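Local coordinates for protein glucokinase (Streptomyces griseus, PDB 3VGL) that probably phosphorylates D-glucose with ATP to give glucose 6-phosphate, as a zinc-containing glucokinase of the ROK family, at residues A[218-221]-A[222-226]; A[226-229]-A[230-234]. One frame throughout, in Å; residues are numbered along the deposited sequence.

Contact 1: residues A[218-221]-A[222-226]; sequences ISEA and ARQGD. With ANP (phosphoaminophosphonic acid-adenylate ester), chain E.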
loop_
_atom_site.group_PDB
_atom_site.type_symbol
_atom_site.label_atom_id
_atom_site.label_comp_id
_atom_site.label_asym_id
_atom_site.label_seq_id
_atom_site.Cartn_x
_atom_site.Cartn_y
_atom_site.Cartn_z
ATOM N N ILE A 218 21.400 -19.116 1.644
ATOM C CA ILE A 218 21.058 -17.932 2.433
ATOM C C ILE A 218 21.099 -18.246 3.926
ATOM O O ILE A 218 21.636 -17.470 4.722
ATOM C CB ILE A 218 19.659 -17.373 2.030
ATOM C CG1 ILE A 218 19.621 -17.063 0.535
ATOM C CG2 ILE A 218 19.292 -16.112 2.852
ATOM C CD1 ILE A 218 18.203 -16.860 -0.026
ATOM N N SER A 219 20.574 -19.411 4.292
ATOM C CA SER A 219 20.563 -19.859 5.681
ATOM C C SER A 219 21.987 -20.046 6.214
ATOM O O SER A 219 22.347 -19.460 7.242
ATOM C CB SER A 219 19.779 -21.162 5.810
ATOM O OG SER A 219 18.385 -20.915 5.611
ATOM N N GLU A 220 22.791 -20.825 5.496
ATOM C CA GLU A 220 24.176 -21.062 5.901
ATOM C C GLU A 220 24.971 -19.755 5.979
ATOM O O GLU A 220 25.701 -19.524 6.951
ATOM C CB GLU A 220 24.860 -22.082 4.972
ATOM C CG GLU A 220 26.298 -22.488 5.387
ATOM C CD GLU A 220 26.463 -22.769 6.887
ATOM O OE1 GLU A 220 25.527 -23.292 7.534
ATOM O OE2 GLU A 220 27.553 -22.472 7.429
ATOM N N ALA A 221 24.832 -18.908 4.961
ATOM C CA ALA A 221 25.501 -17.610 4.955
ATOM C C ALA A 221 25.089 -16.726 6.133
ATOM O O ALA A 221 25.935 -16.098 6.761
ATOM C CB ALA A 221 25.287 -16.892 3.627
ATOM N N ALA A 222 23.790 -16.683 6.447
ATOM C CA ALA A 222 23.330 -15.927 7.615
ATOM C C ALA A 222 23.940 -16.438 8.929
ATOM O O ALA A 222 24.300 -15.640 9.795
ATOM C CB ALA A 222 21.778 -15.890 7.686
ATOM N N ARG A 223 24.073 -17.758 9.069
ATOM C CA ARG A 223 24.724 -18.333 10.255
ATOM C C ARG A 223 26.143 -17.816 10.386
ATOM O O ARG A 223 26.636 -17.610 11.499
ATOM C CB ARG A 223 24.786 -19.854 10.187
ATOM C CG ARG A 223 23.498 -20.520 10.487
ATOM C CD ARG A 223 23.629 -22.023 10.686
ATOM N NE ARG A 223 22.280 -22.568 10.583
ATOM C CZ ARG A 223 21.370 -22.508 11.552
ATOM N NH1 ARG A 223 21.665 -21.960 12.726
ATOM N NH2 ARG A 223 20.142 -22.983 11.328
ATOM N N GLN A 224 26.802 -17.632 9.243
ATOM C CA GLN A 224 28.188 -17.155 9.211
ATOM C C GLN A 224 28.272 -15.628 9.265
ATOM O O GLN A 224 29.364 -15.056 9.237
ATOM C CB GLN A 224 28.906 -17.687 7.967
ATOM C CG GLN A 224 29.164 -19.192 7.990
ATOM C CD GLN A 224 29.791 -19.715 6.703
ATOM O OE1 GLN A 224 29.452 -20.805 6.235
ATOM N NE2 GLN A 224 30.702 -18.941 6.123
ATOM N N GLY A 225 27.114 -14.974 9.331
ATOM C CA GLY A 225 27.034 -13.528 9.535
ATOM C C GLY A 225 27.087 -12.689 8.271
ATOM O O GLY A 225 27.336 -11.485 8.345
ATOM N N ASP A 226 26.848 -13.321 7.118
ATOM C CA ASP A 226 26.792 -12.619 5.836
ATOM C C ASP A 226 25.704 -11.550 5.942
ATOM O O ASP A 226 24.539 -11.886 6.189
ATOM C CB ASP A 226 26.483 -13.613 4.704
ATOM C CG ASP A 226 26.393 -12.953 3.338
ATOM O OD1 ASP A 226 27.363 -13.038 2.563
ATOM O OD2 ASP A 226 25.345 -12.358 3.017
HETATM P PB ANP E . 8.063 -27.372 -0.956
HETATM O O1B ANP E . 7.392 -25.996 -1.011
HETATM O O2B ANP E . 8.234 -28.069 -2.274
HETATM N N3B ANP E . 7.157 -28.401 0.073
HETATM P PA ANP E . 10.155 -26.352 0.812
HETATM O O1A ANP E . 11.576 -26.868 1.059
HETATM O O2A ANP E . 9.169 -26.302 1.937
HETATM O O3A ANP E . 9.571 -27.192 -0.436
HETATM O "O5'" ANP E . 10.222 -24.873 0.183
HETATM C "C5'" ANP E . 11.057 -24.564 -0.938
HETATM C "C4'" ANP E . 11.431 -23.098 -0.893
HETATM O "O4'" ANP E . 11.985 -22.769 0.389
HETATM C "C3'" ANP E . 12.500 -22.801 -1.915
HETATM O "O3'" ANP E . 12.376 -21.419 -2.264
HETATM C "C2'" ANP E . 13.755 -23.018 -1.111
HETATM O "O2'" ANP E . 14.858 -22.302 -1.639
HETATM C "C1'" ANP E . 13.386 -22.526 0.282
HETATM N N9 ANP E . 14.018 -23.349 1.329
HETATM C C8 ANP E . 13.795 -24.646 1.608
HETATM N N7 ANP E . 14.571 -25.052 2.663
HETATM C C5 ANP E . 15.266 -23.970 3.055
HETATM C C6 ANP E . 16.291 -23.657 4.092
HETATM N N6 ANP E . 16.717 -24.608 4.963
HETATM N N1 ANP E . 16.745 -22.387 4.152
HETATM C C2 ANP E . 16.354 -21.401 3.308
HETATM N N3 ANP E . 15.438 -21.623 2.336
HETATM C C4 ANP E . 14.901 -22.850 2.184
HETATM O O HOH W 1 22.379 -23.707 8.067
#
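A221 O and D226 N close the C-terminal end of helix 215-223 with a backbone bond of 2.9 Å. Its N-H points nearly straight at the oxygen (161°), but the donor stands above the carbonyl plane. G225 N bonds back to A222 O, and G225 has positive phi. This is a Schellman motif. Before it, the helix keeps regular bonds, A222 N to I218 O and R223 N to S219 O. Q224 N is shared between E220 O and, weakly, A221 O.

Apolar contact is small. The CB atoms of A221 and D226 meet at 3.7 Å. L202 and L205 lie against A221 as well.

E220, R223 and Q224 sit on the more exposed side. E220 has CG anti to its backbone N (chi1 -175°) and then bends at chi2, which brings the carboxylate back beside R223 and Q224. E220 OE1 is 4.5 Å from R223 NE, too far for a salt bridge. A water accepts from R223 NE at 2.8 Å, in the guanidinium plane. It lies 3.2 Å from E220 OE1, to which it can donate, though other acceptors compete for its protons. R223 NH2 forms its salt bridge with E265. With an alanine at E220, the water would probably lose one possible acceptor and R223 NE the nearby negative charge.

One side chain faces the nucleotide. S219 OG donates to N1 of the adenine ring of the ATP analogue at 2.6 Å. The chemistry thus implies two roles for one short helix end: a capped turn and a hydroxyl that donates to the adenine.

Contact 2: residues A[226-229]-A[230-234]; sequences DPVA and VDSFR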
loop_
_atom_site.group_PDB
_atom_site.type_symbol
_atom_site.label_atom_id
_atom_site.label_comp_id
_atom_site.label_asym_id
_atom_site.label_seq_id
_atom_site.Cartn_x
_atom_site.Cartn_y
_atom_site.Cartn_z
ATOM N N ASP A 226 26.848 -13.321 7.118
ATOM C CA ASP A 226 26.792 -12.619 5.836
ATOM C C ASP A 226 25.704 -11.550 5.942
ATOM O O ASP A 226 24.539 -11.886 6.189
ATOM C CB ASP A 226 26.483 -13.613 4.704
ATOM C CG ASP A 226 26.393 -12.953 3.338
ATOM O OD1 ASP A 226 27.363 -13.038 2.563
ATOM O OD2 ASP A 226 25.345 -12.358 3.017
ATOM N N PRO A 227 26.077 -10.258 5.802
ATOM C CA PRO A 227 25.119 -9.167 6.046
ATOM C C PRO A 227 23.900 -9.197 5.131
ATOM O O PRO A 227 22.783 -8.917 5.591
ATOM C CB PRO A 227 25.939 -7.900 5.783
ATOM C CG PRO A 227 27.348 -8.313 5.929
ATOM C CD PRO A 227 27.432 -9.745 5.515
ATOM N N VAL A 228 24.112 -9.518 3.857
ATOM C CA VAL A 228 23.008 -9.586 2.889
ATOM C C VAL A 228 22.059 -10.719 3.265
ATOM O O VAL A 228 20.833 -10.556 3.185
ATOM C CB VAL A 228 23.527 -9.717 1.428
ATOM C CG1 VAL A 228 22.475 -10.376 0.509
ATOM C CG2 VAL A 228 23.936 -8.345 0.894
ATOM N N ALA A 229 22.605 -11.854 3.689
ATOM C CA ALA A 229 21.755 -12.977 4.093
ATOM C C ALA A 229 20.970 -12.636 5.365
ATOM O O ALA A 229 19.782 -12.928 5.461
ATOM C CB ALA A 229 22.586 -14.237 4.276
ATOM N N VAL A 230 21.640 -12.016 6.334
ATOM C CA VAL A 230 20.988 -11.589 7.574
ATOM C C VAL A 230 19.861 -10.604 7.262
ATOM O O VAL A 230 18.740 -10.735 7.802
ATOM C CB VAL A 230 22.035 -11.015 8.580
ATOM C CG1 VAL A 230 21.359 -10.355 9.784
ATOM C CG2 VAL A 230 22.978 -12.120 9.024
ATOM N N ASP A 231 20.132 -9.653 6.361
ATOM C CA ASP A 231 19.121 -8.660 5.957
ATOM C C ASP A 231 17.901 -9.286 5.259
ATOM O O ASP A 231 16.759 -8.814 5.416
ATOM C CB ASP A 231 19.712 -7.580 5.053
ATOM C CG ASP A 231 18.830 -6.342 4.979
ATOM O OD1 ASP A 231 18.425 -5.860 6.063
ATOM O OD2 ASP A 231 18.533 -5.863 3.853
ATOM N N SER A 232 18.150 -10.333 4.482
ATOM C CA SER A 232 17.070 -11.044 3.778
ATOM C C SER A 232 16.140 -11.741 4.777
ATOM O O SER A 232 14.902 -11.743 4.608
ATOM C CB SER A 232 17.633 -12.058 2.784
ATOM O OG SER A 232 18.519 -11.433 1.876
ATOM N N PHE A 233 16.725 -12.366 5.798
ATOM C CA PHE A 233 15.937 -12.937 6.872
ATOM C C PHE A 233 15.153 -11.870 7.617
ATOM O O PHE A 233 13.999 -12.122 7.999
ATOM C CB PHE A 233 16.803 -13.777 7.825
ATOM C CG PHE A 233 16.978 -15.189 7.366
ATOM C CD1 PHE A 233 18.181 -15.593 6.807
ATOM C CD2 PHE A 233 15.934 -16.111 7.436
ATOM C CE1 PHE A 233 18.363 -16.903 6.358
ATOM C CE2 PHE A 233 16.106 -17.432 6.989
ATOM C CZ PHE A 233 17.329 -17.826 6.436
ATOM N N ARG A 234 15.752 -10.688 7.804
ATOM C CA ARG A 234 15.042 -9.545 8.430
ATOM C C ARG A 234 13.797 -9.160 7.632
ATOM O O ARG A 234 12.725 -8.934 8.212
ATOM C CB ARG A 234 15.971 -8.329 8.623
ATOM C CG ARG A 234 15.258 -7.124 9.236
ATOM C CD ARG A 234 16.206 -5.979 9.575
ATOM N NE ARG A 234 15.814 -5.351 10.843
ATOM C CZ ARG A 234 16.248 -5.728 12.049
ATOM N NH1 ARG A 234 15.820 -5.100 13.136
ATOM N NH2 ARG A 234 17.110 -6.732 12.178
#
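S232 bonds twice to V228 O, once through OG at 2.8 Å and once through its backbone N at 3.0 Å. The two donors reach the oxygen from opposite faces of the carbonyl plane. The hydroxyl gets there because OG lies beside its own backbone N (chi1 -55°), folded back over the preceding turn.

This is the first part of helix 227-251, and its start is closely bonded. D226 is the N-cap. Its OD2 accepts from A229 N at 2.9 Å, using the anti lone pair, while OD1 takes the N-H of L202. D226 O accepts from V230 N, and P227 O takes D231 N. On the buried side, F233 CD1 comes within 3.4 Å of A229 O, one turn back.

The other side is more open to solvent. P227 and V230 are exposed there, and D231 partly so. V230 CG2 rests on D226 O at 3.2 Å. The carboxylate of D231 leads away from the turn to a salt bridge with R191.

Helix 181-194 covers V228 and S232. The F233 ring lies against I218 and A222 of helix 215-223 and also touches L184. V201 and L202 of helix 200-204 meet the D226 end.

From the N terminus, the chain runs first through contact 1, at the end of helix 215-223, and then into contact 2, at the start of helix 227-251. Neither closes a long loop; each spans neighbouring turns. They do not cross but follow in series and share D226, which ends one and begins the other. The tight turn lets the second helix pack back on the first. There A229 CB touches I218 O at 3.4 Å. F233 CZ comes to 3.4 Å from S219 OG, so the ring lies against the serine whose OG meets the adenine. The contacts tie two consecutive helices, with 181-194 and 200-204 beside them, and S219 brings the first to the nucleotide pocket.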